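Local coordinates for sporozoite-specific SAG protein (Toxoplasma gondii, PDB 2X28) that is a surface antigen of the SRS family made by the sporozoite stage, and probably takes part in attachment to host cells, its exact role being unproven, at residues F15-A20 / I125-A130; L63-L68 / L84-L89; E34-Y39 / F97-R102; P190-S195 / L205-L210. All blocks are in the same frame, centred on the assembly; numbering follows the deposited sequence.

Interaction 1 of 4, residues F15-A20 / I125-A130; sequences FTVEKA and ILVKAA. With CD (cadmium ion), chain D.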
loop_
_atom_site.group_PDB
_atom_site.type_symbol
_atom_site.label_atom_id
_atom_site.label_comp_id
_atom_site.label_asym_id
_atom_site.label_seq_id
_atom_site.Cartn_x
_atom_site.Cartn_y
_atom_site.Cartn_z
ATOM N N PHE A 15 -11.276 12.437 -5.460
ATOM C CA PHE A 15 -10.270 12.287 -4.438
ATOM C C PHE A 15 -9.146 11.501 -5.022
ATOM O O PHE A 15 -9.340 10.800 -6.002
ATOM C CB PHE A 15 -10.837 11.490 -3.250
ATOM C CG PHE A 15 -12.093 12.120 -2.637
ATOM C CD1 PHE A 15 -11.977 13.123 -1.657
ATOM C CD2 PHE A 15 -13.365 11.728 -3.041
ATOM C CE1 PHE A 15 -13.068 13.737 -1.121
ATOM C CE2 PHE A 15 -14.515 12.327 -2.471
ATOM C CZ PHE A 15 -14.343 13.343 -1.501
ATOM N N THR A 16 -7.985 11.577 -4.382
ATOM C CA THR A 16 -6.823 10.759 -4.726
ATOM C C THR A 16 -6.255 10.070 -3.489
ATOM O O THR A 16 -6.103 10.707 -2.448
ATOM C CB THR A 16 -5.718 11.644 -5.400
ATOM O OG1 THR A 16 -6.270 12.233 -6.576
ATOM C CG2 THR A 16 -4.454 10.823 -5.839
ATOM N N VAL A 17 -5.936 8.773 -3.634
ATOM C CA VAL A 17 -5.033 8.047 -2.716
ATOM C C VAL A 17 -3.639 7.958 -3.349
ATOM O O VAL A 17 -3.426 7.261 -4.352
ATOM C CB VAL A 17 -5.545 6.594 -2.400
ATOM C CG1 VAL A 17 -4.645 5.897 -1.361
ATOM C CG2 VAL A 17 -7.011 6.618 -1.962
ATOM N N GLU A 18 -2.690 8.638 -2.721
ATOM C CA GLU A 18 -1.411 8.976 -3.343
ATOM C C GLU A 18 -0.304 8.242 -2.620
ATOM O O GLU A 18 0.766 8.012 -3.205
ATOM C CB GLU A 18 -1.210 10.481 -3.283
ATOM C CG GLU A 18 -2.145 11.072 -2.213
ATOM C CD GLU A 18 -1.421 11.585 -1.033
ATOM O OE1 GLU A 18 -0.168 11.559 -1.089
ATOM O OE2 GLU A 18 -2.084 12.043 -0.081
ATOM N N LYS A 19 -0.586 7.840 -1.371
ATOM C CA LYS A 19 0.349 7.013 -0.558
ATOM C C LYS A 19 -0.313 5.748 0.032
ATOM O O LYS A 19 -1.477 5.788 0.407
ATOM C CB LYS A 19 0.951 7.827 0.605
ATOM C CG LYS A 19 1.993 8.859 0.225
ATOM C CD LYS A 19 2.827 9.268 1.464
ATOM C CE LYS A 19 2.233 10.431 2.223
ATOM N NZ LYS A 19 2.498 10.470 3.713
ATOM N N ALA A 20 0.448 4.641 0.114
ATOM C CA ALA A 20 -0.057 3.385 0.720
ATOM C C ALA A 20 -0.576 3.695 2.106
ATOM O O ALA A 20 -0.029 4.531 2.807
ATOM C CB ALA A 20 1.032 2.322 0.783
ATOM N N ILE A 125 -12.483 8.346 -7.607
ATOM C CA ILE A 125 -11.293 8.179 -6.746
ATOM C C ILE A 125 -10.148 7.618 -7.566
ATOM O O ILE A 125 -10.238 6.509 -8.151
ATOM C CB ILE A 125 -11.578 7.309 -5.484
ATOM C CG1 ILE A 125 -12.770 7.911 -4.725
ATOM C CG2 ILE A 125 -10.216 7.064 -4.642
ATOM C CD1 ILE A 125 -13.272 7.124 -3.462
ATOM N N LEU A 126 -9.075 8.399 -7.632
ATOM C CA LEU A 126 -7.876 7.979 -8.333
ATOM C C LEU A 126 -6.926 7.365 -7.316
ATOM O O LEU A 126 -6.636 7.964 -6.297
ATOM C CB LEU A 126 -7.181 9.190 -9.010
ATOM C CG LEU A 126 -5.861 8.823 -9.695
ATOM C CD1 LEU A 126 -6.257 7.953 -10.839
ATOM C CD2 LEU A 126 -5.117 10.040 -10.234
ATOM N N VAL A 127 -6.445 6.165 -7.587
ATOM C CA VAL A 127 -5.447 5.548 -6.704
ATOM C C VAL A 127 -4.160 5.476 -7.490
ATOM O O VAL A 127 -4.111 4.771 -8.494
ATOM C CB VAL A 127 -5.865 4.148 -6.278
ATOM C CG1 VAL A 127 -4.934 3.599 -5.145
ATOM C CG2 VAL A 127 -7.323 4.172 -5.843
ATOM N N LYS A 128 -3.146 6.222 -7.044
ATOM C CA LYS A 128 -1.851 6.273 -7.760
ATOM C C LYS A 128 -1.150 4.945 -7.761
ATOM O O LYS A 128 -1.273 4.182 -6.793
ATOM C CB LYS A 128 -0.894 7.280 -7.136
ATOM C CG LYS A 128 -1.537 8.516 -6.750
ATOM C CD LYS A 128 -1.327 9.574 -7.740
ATOM C CE LYS A 128 0.051 10.186 -7.510
ATOM N NZ LYS A 128 0.881 9.993 -8.717
ATOM N N ALA A 129 -0.368 4.728 -8.822
ATOM C CA ALA A 129 0.518 3.594 -8.974
ATOM C C ALA A 129 1.524 3.624 -7.865
ATOM O O ALA A 129 1.920 4.713 -7.461
ATOM C CB ALA A 129 1.228 3.704 -10.291
ATOM N N ALA A 130 1.957 2.460 -7.371
ATOM C CA ALA A 130 3.001 2.433 -6.321
ATOM C C ALA A 130 4.297 3.073 -6.854
ATOM O O ALA A 130 4.684 2.791 -7.975
ATOM C CB ALA A 130 3.291 0.994 -5.874
HETATM CD CD CD D . -3.641 11.307 1.256
#
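Val17 and Val127 lie next to each other across two parallel strands, with CB of Val17 4.1 Å from CG1 of Val127, on the same face as Phe15 and Ile125. CG2 of Val17 also reaches CG2 of Ile125, so one branched side chain leans on two residues of the partner strand. Val17 has CG1 anti to its own backbone N (chi1 -176°), which leaves CG2 beside the backbone N, on the side of Ile125. Farther along, the Phe15 ring approaches Ile125 obliquely, Phe15 CD2 to Ile125 CG1 at 4.2 Å. This face is covered by the second sheet of the domain: Val24 packs on Phe15, Val17 and Ile125, and Val86 on both valines.

The backbones are joined by three N-H...O bonds, from Leu126 N to Phe15 O, from Val17 N to Leu126 O (2.9 Å) and from Lys128 N to Val17 O. On the other face Thr16 and Leu126 run side by side, with OG1 of Thr16 4.0 Å from CB of Leu126. Beyond them Lys128 bends back over the first strand: its CG sits 3.4 Å from CA of Glu18, and its CD lies near CG2 of Thr16. At the outer edge the Glu18 carboxylate turns away and binds a cadmium ion through OE2 at 2.2 Å, a site shared with His22 ND1. One face of this parallel pair therefore belongs to the apolar core of the SRS sandwich, while the other mixes polar and apolar groups, and the residue just past the first strand, Glu18, gives a carboxylate to the metal.

Interaction 2 of 4, residues L63-L68 / L84-L89; sequences LKSASL and LTVDAL. With CD (cadmium ion), chain C.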
loop_
_atom_site.group_PDB
_atom_site.type_symbol
_atom_site.label_atom_id
_atom_site.label_comp_id
_atom_site.label_asym_id
_atom_site.label_seq_id
_atom_site.Cartn_x
_atom_site.Cartn_y
_atom_site.Cartn_z
ATOM N N LEU A 63 -8.669 -3.392 -6.706
ATOM C CA LEU A 63 -7.641 -3.018 -5.715
ATOM C C LEU A 63 -7.516 -4.095 -4.618
ATOM O O LEU A 63 -8.329 -4.114 -3.645
ATOM C CB LEU A 63 -7.925 -1.640 -5.081
ATOM C CG LEU A 63 -8.027 -0.343 -5.921
ATOM C CD1 LEU A 63 -8.829 0.736 -5.220
ATOM C CD2 LEU A 63 -6.675 0.179 -6.331
ATOM N N LYS A 64 -6.473 -4.933 -4.763
ATOM C CA LYS A 64 -6.190 -6.099 -3.913
ATOM C C LYS A 64 -6.294 -5.879 -2.392
ATOM O O LYS A 64 -6.781 -6.776 -1.662
ATOM C CB LYS A 64 -4.776 -6.644 -4.181
ATOM C CG LYS A 64 -4.454 -7.069 -5.619
ATOM C CD LYS A 64 -4.926 -8.501 -5.974
ATOM C CE LYS A 64 -4.859 -8.769 -7.514
ATOM N NZ LYS A 64 -5.845 -7.934 -8.292
ATOM N N SER A 65 -5.812 -4.722 -1.924
ATOM C CA SER A 65 -5.665 -4.461 -0.475
ATOM C C SER A 65 -6.490 -3.285 0.041
ATOM O O SER A 65 -6.151 -2.671 1.057
ATOM C CB SER A 65 -4.186 -4.241 -0.147
ATOM O OG SER A 65 -3.813 -2.911 -0.455
ATOM N N ALA A 66 -7.559 -2.940 -0.676
ATOM C CA ALA A 66 -8.425 -1.834 -0.277
ATOM C C ALA A 66 -9.559 -2.307 0.651
ATOM O O ALA A 66 -9.897 -3.483 0.671
ATOM C CB ALA A 66 -9.024 -1.152 -1.534
ATOM N N SER A 67 -10.128 -1.392 1.424
ATOM C CA SER A 67 -11.442 -1.649 2.060
ATOM C C SER A 67 -12.406 -0.456 1.932
ATOM O O SER A 67 -11.981 0.722 1.828
ATOM C CB SER A 67 -11.246 -1.970 3.521
ATOM O OG SER A 67 -10.625 -0.866 4.120
ATOM N N LEU A 68 -13.696 -0.742 1.918
ATOM C CA LEU A 68 -14.649 0.332 1.945
ATOM C C LEU A 68 -15.497 0.194 3.194
ATOM O O LEU A 68 -16.120 -0.868 3.391
ATOM C CB LEU A 68 -15.523 0.316 0.683
ATOM C CG LEU A 68 -16.443 1.542 0.562
ATOM C CD1 LEU A 68 -15.671 2.845 0.335
ATOM C CD2 LEU A 68 -17.519 1.305 -0.549
ATOM N N LEU A 84 -12.558 4.805 2.222
ATOM C CA LEU A 84 -11.748 3.876 1.416
ATOM C C LEU A 84 -10.339 3.991 1.929
ATOM O O LEU A 84 -9.813 5.088 1.993
ATOM C CB LEU A 84 -11.750 4.229 -0.093
ATOM C CG LEU A 84 -11.004 3.236 -1.066
ATOM C CD1 LEU A 84 -11.894 2.158 -1.422
ATOM C CD2 LEU A 84 -10.470 3.856 -2.386
ATOM N N THR A 85 -9.757 2.857 2.302
ATOM C CA THR A 85 -8.328 2.744 2.677
ATOM C C THR A 85 -7.704 1.835 1.650
ATOM O O THR A 85 -8.304 0.837 1.267
ATOM C CB THR A 85 -8.158 2.015 4.027
ATOM O OG1 THR A 85 -9.104 2.533 4.986
ATOM C CG2 THR A 85 -6.707 2.152 4.535
ATOM N N VAL A 86 -6.535 2.201 1.157
ATOM C CA VAL A 86 -5.788 1.339 0.255
ATOM C C VAL A 86 -4.465 1.022 0.971
ATOM O O VAL A 86 -3.639 1.929 1.200
ATOM C CB VAL A 86 -5.598 2.007 -1.120
ATOM C CG1 VAL A 86 -4.848 1.101 -2.078
ATOM C CG2 VAL A 86 -6.993 2.435 -1.688
ATOM N N ASP A 87 -4.299 -0.233 1.367
ATOM C CA ASP A 87 -3.093 -0.662 2.124
ATOM C C ASP A 87 -1.780 -0.618 1.362
ATOM O O ASP A 87 -0.814 -0.091 1.870
ATOM C CB ASP A 87 -3.259 -2.073 2.650
ATOM C CG ASP A 87 -4.341 -2.174 3.637
ATOM O OD1 ASP A 87 -4.937 -1.132 3.972
ATOM O OD2 ASP A 87 -4.605 -3.305 4.038
ATOM N N ALA A 88 -1.769 -1.213 0.181
ATOM C CA ALA A 88 -0.639 -1.229 -0.741
ATOM C C ALA A 88 -1.127 -0.637 -2.073
ATOM O O ALA A 88 -2.138 -1.059 -2.583
ATOM C CB ALA A 88 -0.170 -2.675 -0.975
ATOM N N LEU A 89 -0.404 0.333 -2.629
ATOM C CA LEU A 89 -0.827 0.932 -3.877
ATOM C C LEU A 89 -0.722 -0.096 -5.020
ATOM O O LEU A 89 0.134 -0.992 -4.998
ATOM C CB LEU A 89 0.017 2.154 -4.176
ATOM C CG LEU A 89 -0.117 3.444 -3.401
ATOM C CD1 LEU A 89 0.861 4.501 -4.043
ATOM C CD2 LEU A 89 -1.578 3.970 -3.297
HETATM CD CD CD C . -6.747 -2.337 5.412
HETATM O O HOH W 1 -4.692 -2.612 -3.738
HETATM O O HOH W 2 -11.958 1.578 4.919
HETATM O O HOH W 3 -8.693 -1.105 5.732
#
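Ser65 grips the residues just past the far strand twice: its OG accepts the N-H of Ala88 at 2.7 Å, nearly straight at 164°, and its carbonyl O takes the N-H of Asp87 at 3.1 Å, the donor standing well above the carbonyl plane. A chi1 of 81° sets OG between the backbone N and carbonyl carbon, which brings it in line with the N-H of Ala88. A water closes the same corner, accepting from Ser65 N and donating to Ala88 O. Asp87 holds a cadmium ion with both carboxylate oxygens, OD1 at 2.6 Å and OD2 at 2.7 Å. A water on that metal lies 2.5 Å from Ser67 OG, and a second water joins Ser67 OG to Thr85 OG1.

Strands 66-72 and 80-86 form a beta hairpin, and the contact lies at its open end, where a type I turn from Leu63 to Ala66 leads into the first strand. Ser67 and Thr85 are a hydrogen-bonded antiparallel pair, each N-H meeting the other's carbonyl. On the inward face Ala66 CB lies 4.1 Å from Val86 CG2, with Leu63 CD1 close to that same methyl. Leu68 crosses Leu84 at about a right angle, Leu68 CD1 to Leu84 CB at 4.2 Å, and Phe98 of the facing sheet packs on Leu68.

Interaction 3 of 4, residues E34-Y39 / F97-R102; sequences EIKPAY and FFLCQR
The Phe98 and Pro37 side chains cross at about a right angle, with Pro37 CD at the ring edge 3.6 Å from Phe98 CD1. The carbonyl O of Lys36 lies at the same edge, in the ring plane. Ile35 approaches obliquely, its CD1 3.9 Å from Phe98 CD1; with CG1 anti to the backbone N (chi1 -168°) and the chain extended, the tip is carried along the partner strand, toward its start, to the ring. A cis peptide precedes Pro37 just where the short strand ends.

On the other face Leu99 and Lys36 stand level, CB to CB at 4.1 Å, while the Glu34 carboxylate lies beside the Gln101 amide with the two planes 55° apart. The hydrogen bond of Glu34 OE1 is to Gly104 N. Four backbone bonds tie the strands: Glu34 and Gln101 exchange a pair, as do Lys36 and Leu99, the Lys36 N to Leu99 O bond measuring 2.6 Å.

Between these two pairs, Ile35 faces Cys100 as a non-hydrogen-bonded pair, and Cys100 is disulfide-bonded to Cys28 on the opposing sheet. A cystine that ties one sheet to the other fits the disulfide-braced beta sandwich of the SRS family.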
loop_
_atom_site.group_PDB
_atom_site.type_symbol
_atom_site.label_atom_id
_atom_site.label_comp_id
_atom_site.label_asym_id
_atom_site.label_seq_id
_atom_site.Cartn_x
_atom_site.Cartn_y
_atom_site.Cartn_z
ATOM N N GLU A 34 -28.338 7.079 -1.176
ATOM C CA GLU A 34 -27.981 5.711 -1.514
ATOM C C GLU A 34 -26.756 5.615 -2.442
ATOM O O GLU A 34 -26.726 6.229 -3.514
ATOM C CB GLU A 34 -29.169 5.006 -2.102
ATOM C CG GLU A 34 -28.891 3.581 -2.396
ATOM C CD GLU A 34 -30.132 2.897 -2.821
ATOM O OE1 GLU A 34 -30.965 2.594 -1.921
ATOM O OE2 GLU A 34 -30.272 2.679 -4.045
ATOM N N ILE A 35 -25.755 4.871 -2.005
ATOM C CA ILE A 35 -24.529 4.726 -2.784
ATOM C C ILE A 35 -24.773 3.661 -3.884
ATOM O O ILE A 35 -25.524 2.700 -3.660
ATOM C CB ILE A 35 -23.334 4.366 -1.877
ATOM C CG1 ILE A 35 -21.987 4.495 -2.612
ATOM C CG2 ILE A 35 -23.508 3.003 -1.276
ATOM C CD1 ILE A 35 -20.789 4.120 -1.759
ATOM N N LYS A 36 -24.160 3.850 -5.060
ATOM C CA LYS A 36 -24.128 2.810 -6.091
ATOM C C LYS A 36 -22.640 2.520 -6.414
ATOM O O LYS A 36 -21.886 3.478 -6.667
ATOM C CB LYS A 36 -24.898 3.261 -7.348
ATOM C CG LYS A 36 -25.011 2.151 -8.363
ATOM C CD LYS A 36 -25.807 2.441 -9.617
ATOM C CE LYS A 36 -25.828 1.105 -10.384
ATOM N NZ LYS A 36 -27.089 0.798 -11.105
ATOM N N PRO A 37 -22.203 1.233 -6.421
ATOM C CA PRO A 37 -22.893 -0.020 -6.159
ATOM C C PRO A 37 -23.413 -0.112 -4.723
ATOM O O PRO A 37 -22.840 0.497 -3.803
ATOM C CB PRO A 37 -21.793 -1.088 -6.408
ATOM C CG PRO A 37 -20.796 -0.400 -7.296
ATOM C CD PRO A 37 -20.789 0.979 -6.744
ATOM N N ALA A 38 -24.504 -0.857 -4.541
ATOM C CA ALA A 38 -25.142 -0.970 -3.235
ATOM C C ALA A 38 -24.086 -1.447 -2.251
ATOM O O ALA A 38 -23.267 -2.335 -2.573
ATOM C CB ALA A 38 -26.358 -1.936 -3.305
ATOM N N TYR A 39 -24.037 -0.805 -1.085
ATOM C CA TYR A 39 -22.924 -1.061 -0.155
ATOM C C TYR A 39 -22.971 -2.469 0.429
ATOM O O TYR A 39 -24.023 -2.900 0.868
ATOM C CB TYR A 39 -22.883 -0.045 0.995
ATOM C CG TYR A 39 -21.728 -0.353 1.913
ATOM C CD1 TYR A 39 -21.926 -1.114 3.060
ATOM C CD2 TYR A 39 -20.426 0.022 1.577
ATOM C CE1 TYR A 39 -20.900 -1.427 3.897
ATOM C CE2 TYR A 39 -19.367 -0.309 2.400
ATOM C CZ TYR A 39 -19.612 -1.035 3.559
ATOM O OH TYR A 39 -18.585 -1.377 4.395
ATOM N N PHE A 97 -15.083 4.271 -9.041
ATOM C CA PHE A 97 -16.234 5.167 -9.052
ATOM C C PHE A 97 -17.433 4.682 -8.217
ATOM O O PHE A 97 -17.649 3.485 -8.044
ATOM C CB PHE A 97 -16.717 5.426 -10.491
ATOM C CG PHE A 97 -15.625 5.879 -11.468
ATOM C CD1 PHE A 97 -15.452 7.232 -11.766
ATOM C CD2 PHE A 97 -14.811 4.937 -12.115
ATOM C CE1 PHE A 97 -14.445 7.670 -12.694
ATOM C CE2 PHE A 97 -13.828 5.328 -13.045
ATOM C CZ PHE A 97 -13.640 6.709 -13.337
ATOM N N PHE A 98 -18.224 5.653 -7.774
ATOM C CA PHE A 98 -19.516 5.440 -7.152
ATOM C C PHE A 98 -20.502 6.532 -7.617
ATOM O O PHE A 98 -20.094 7.578 -8.124
ATOM C CB PHE A 98 -19.417 5.514 -5.635
ATOM C CG PHE A 98 -18.383 4.602 -5.040
ATOM C CD1 PHE A 98 -18.640 3.247 -4.872
ATOM C CD2 PHE A 98 -17.146 5.105 -4.645
ATOM C CE1 PHE A 98 -17.670 2.403 -4.305
ATOM C CE2 PHE A 98 -16.182 4.271 -4.055
ATOM C CZ PHE A 98 -16.434 2.926 -3.903
ATOM N N LEU A 99 -21.797 6.268 -7.434
ATOM C CA LEU A 99 -22.803 7.334 -7.438
ATOM C C LEU A 99 -23.432 7.381 -6.075
ATOM O O LEU A 99 -23.473 6.349 -5.371
ATOM C CB LEU A 99 -23.899 7.074 -8.474
ATOM C CG LEU A 99 -23.474 6.980 -9.937
ATOM C CD1 LEU A 99 -24.691 6.616 -10.794
ATOM C CD2 LEU A 99 -22.824 8.281 -10.395
ATOM N N CYS A 100 -23.865 8.587 -5.710
ATOM C CA CYS A 100 -24.844 8.835 -4.640
ATOM C C CYS A 100 -26.143 9.148 -5.361
ATOM O O CYS A 100 -26.183 10.032 -6.226
ATOM C CB CYS A 100 -24.445 10.033 -3.776
ATOM S SG CYS A 100 -22.856 9.882 -2.978
ATOM N N GLN A 101 -27.191 8.399 -5.025
ATOM C CA GLN A 101 -28.502 8.583 -5.622
ATOM C C GLN A 101 -29.633 8.478 -4.571
ATOM O O GLN A 101 -29.395 8.089 -3.432
ATOM C CB GLN A 101 -28.683 7.561 -6.756
ATOM C CG GLN A 101 -29.026 6.168 -6.286
ATOM C CD GLN A 101 -28.682 5.093 -7.280
ATOM O OE1 GLN A 101 -29.000 3.916 -7.067
ATOM N NE2 GLN A 101 -28.024 5.470 -8.361
ATOM N N ARG A 102 -30.857 8.844 -4.944
ATOM C CA ARG A 102 -32.027 8.574 -4.074
ATOM C C ARG A 102 -32.257 7.077 -3.795
ATOM O O ARG A 102 -32.221 6.242 -4.715
ATOM C CB ARG A 102 -33.309 9.161 -4.668
ATOM C CG ARG A 102 -33.437 10.656 -4.502
ATOM C CD ARG A 102 -34.321 11.198 -5.591
ATOM N NE ARG A 102 -33.632 12.228 -6.358
ATOM C CZ ARG A 102 -33.678 12.347 -7.690
ATOM N NH1 ARG A 102 -33.001 13.328 -8.287
ATOM N NH2 ARG A 102 -34.405 11.500 -8.429
#

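Interaction 4 of 4, residues P190-S195 / L205-L210; sequences PHASRS and LSVTDL. With CD (cadmium ion), chain F.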
loop_
_atom_site.group_PDB
_atom_site.type_symbol
_atom_site.label_atom_id
_atom_site.label_comp_id
_atom_site.label_asym_id
_atom_site.label_seq_id
_atom_site.Cartn_x
_atom_site.Cartn_y
_atom_site.Cartn_z
ATOM N N PRO A 190 11.087 -10.639 15.661
ATOM C CA PRO A 190 10.172 -11.786 15.539
ATOM C C PRO A 190 9.040 -11.492 14.571
ATOM O O PRO A 190 8.577 -10.367 14.534
ATOM C CB PRO A 190 9.641 -11.950 16.962
ATOM C CG PRO A 190 10.802 -11.568 17.827
ATOM C CD PRO A 190 11.387 -10.331 17.072
ATOM N N HIS A 191 8.605 -12.502 13.804
ATOM C CA HIS A 191 7.491 -12.389 12.805
ATOM C C HIS A 191 7.768 -11.647 11.488
ATOM O O HIS A 191 6.942 -11.723 10.567
ATOM C CB HIS A 191 6.198 -11.816 13.425
ATOM C CG HIS A 191 5.825 -12.442 14.725
ATOM N ND1 HIS A 191 5.565 -13.792 14.848
ATOM C CD2 HIS A 191 5.756 -11.921 15.973
ATOM C CE1 HIS A 191 5.307 -14.066 16.110
ATOM N NE2 HIS A 191 5.399 -12.946 16.803
ATOM N N ALA A 192 8.887 -10.926 11.404
ATOM C CA ALA A 192 9.293 -10.263 10.157
ATOM C C ALA A 192 9.682 -11.294 9.093
ATOM O O ALA A 192 10.077 -12.427 9.420
ATOM C CB ALA A 192 10.418 -9.344 10.415
ATOM N N SER A 193 9.518 -10.945 7.815
ATOM C CA SER A 193 9.966 -11.862 6.764
ATOM C C SER A 193 10.466 -11.087 5.551
ATOM O O SER A 193 10.051 -9.948 5.332
ATOM C CB SER A 193 8.869 -12.846 6.369
ATOM O OG SER A 193 7.686 -12.159 6.000
ATOM N N ARG A 194 11.358 -11.718 4.777
ATOM C CA ARG A 194 11.901 -11.103 3.576
ATOM C C ARG A 194 11.399 -11.925 2.397
ATOM O O ARG A 194 11.367 -13.149 2.477
ATOM C CB ARG A 194 13.429 -11.046 3.621
ATOM C CG ARG A 194 14.051 -10.268 2.484
ATOM C CD ARG A 194 14.852 -11.182 1.595
ATOM N NE ARG A 194 16.218 -11.097 1.967
ATOM C CZ ARG A 194 17.209 -11.932 1.642
ATOM N NH1 ARG A 194 17.076 -12.988 0.865
ATOM N NH2 ARG A 194 18.393 -11.646 2.110
ATOM N N SER A 195 10.976 -11.229 1.338
ATOM C CA SER A 195 10.558 -11.852 0.085
ATOM C C SER A 195 11.163 -11.131 -1.117
ATOM O O SER A 195 11.594 -9.973 -1.019
ATOM C CB SER A 195 9.037 -11.867 -0.026
ATOM O OG SER A 195 8.541 -10.533 -0.111
ATOM N N LEU A 205 11.141 -6.310 2.690
ATOM C CA LEU A 205 11.055 -6.636 4.105
ATOM C C LEU A 205 9.704 -6.216 4.732
ATOM O O LEU A 205 9.280 -5.057 4.596
ATOM C CB LEU A 205 12.196 -5.973 4.887
ATOM C CG LEU A 205 12.039 -6.308 6.368
ATOM C CD1 LEU A 205 12.480 -7.779 6.612
ATOM C CD2 LEU A 205 12.792 -5.346 7.238
ATOM N N SER A 206 9.056 -7.163 5.415
ATOM C CA SER A 206 7.732 -6.973 6.041
ATOM C C SER A 206 7.767 -7.344 7.515
ATOM O O SER A 206 8.494 -8.234 7.923
ATOM C CB SER A 206 6.668 -7.847 5.346
ATOM O OG SER A 206 6.411 -7.422 4.010
ATOM N N VAL A 207 6.957 -6.674 8.308
ATOM C CA VAL A 207 6.857 -6.943 9.723
ATOM C C VAL A 207 5.381 -6.880 10.073
ATOM O O VAL A 207 4.593 -6.199 9.399
ATOM C CB VAL A 207 7.637 -5.927 10.612
ATOM C CG1 VAL A 207 9.124 -5.712 10.150
ATOM C CG2 VAL A 207 6.941 -4.625 10.733
ATOM N N THR A 208 5.005 -7.600 11.138
ATOM C CA THR A 208 3.671 -7.455 11.685
ATOM C C THR A 208 3.748 -6.590 12.923
ATOM O O THR A 208 3.422 -5.410 12.863
ATOM C CB THR A 208 3.024 -8.841 11.979
ATOM O OG1 THR A 208 3.905 -9.618 12.788
ATOM C CG2 THR A 208 2.815 -9.594 10.672
ATOM N N ASP A 209 4.234 -7.128 14.034
ATOM C CA ASP A 209 4.405 -6.333 15.242
ATOM C C ASP A 209 5.833 -5.828 15.195
ATOM O O ASP A 209 6.721 -6.580 14.780
ATOM C CB ASP A 209 4.282 -7.197 16.519
ATOM C CG ASP A 209 2.888 -7.761 16.708
ATOM O OD1 ASP A 209 1.909 -6.991 16.568
ATOM O OD2 ASP A 209 2.763 -8.974 16.968
ATOM N N LEU A 210 6.052 -4.618 15.723
ATOM C CA LEU A 210 7.369 -4.080 15.879
ATOM C C LEU A 210 8.160 -4.756 17.009
ATOM O O LEU A 210 7.571 -5.202 17.998
ATOM C CB LEU A 210 7.304 -2.577 16.162
ATOM C CG LEU A 210 6.586 -1.757 15.072
ATOM C CD1 LEU A 210 6.316 -0.364 15.598
ATOM C CD2 LEU A 210 7.371 -1.740 13.748
HETATM CD CD CD F . 5.056 -12.414 18.939
HETATM O O HOH W 4 7.323 -8.580 12.787
HETATM O O HOH W 5 6.208 -10.862 8.161
HETATM O O HOH W 6 8.323 -9.510 2.550
#
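Strands 193-195 and 205-207 run antiparallel at 148°, held by the hydrogen-bonded pair of Ser193 and Ser206, with Ser193 N to Ser206 O at 2.9 Å and Ser206 N to Ser193 O at 3.0 Å. On the inward face Leu205 bends its CD1 back over the Ser193 carbonyl, 3.5 Å from the O: CG stands anti to the backbone N (chi1 178°), and chi2 of 75° then turns CD1 to the partner strand. Ala192 CB sits 3.9 Å from Val207 CG1. Arg194, level with Leu205, sends its guanidinium away to the carbonyl O of Pro167.

The two strands are the arms of a beta hairpin in the second SRS domain, strand 202-207 lying between 193-197 and 152-158; Leu217 and Tyr219 of the facing sheet pack on Leu205. The outward face is wetter. One water links His191 O with Ser193 OG, and another joins Ser195 OG to Ser206 OG. Where the strands part, a third water accepts from Thr208 N and donates to the carbonyl oxygens of Pro190 and Asp209, bridging the two segments.

Outermost, the His191 and Thr208 side chains cross at about a right angle, with Thr208 OG1 3.2 Å from His191 CB. The imidazole extends past the threonine and binds a cadmium ion through NE2 at 2.2 Å. The carboxylate of Asp209 lies on the same side but not in contact, its OD2 4.8 Å from His191 NE2.

Interactions 1, 2 and 3 lie in one SRS domain, while interaction 4 belongs to the other. In the first, residues 15-20/125-130 and 34-39/97-102 share a sheet through neighbouring strands 121-127 and 94-101, and 63-68/84-89 lies on the sheet facing it. Contacts between them are direct: Ile125 CD1 is 4.1 Å from Phe98 CE2, Leu68 CD2 is 3.9 Å from Phe98 CZ, and Leu68 O probably accepts a hydrogen bond from Tyr39 OH at 2.7 Å. The centres of interactions 1 and 2 are about 10 Å apart, and Ala20 CB is 3.2 Å from Asp87 O. Interaction 4 stays about 10 Å from interaction 2 at the nearest atoms. Interactions 1, 2 and 4 each bind a separate cadmium ion.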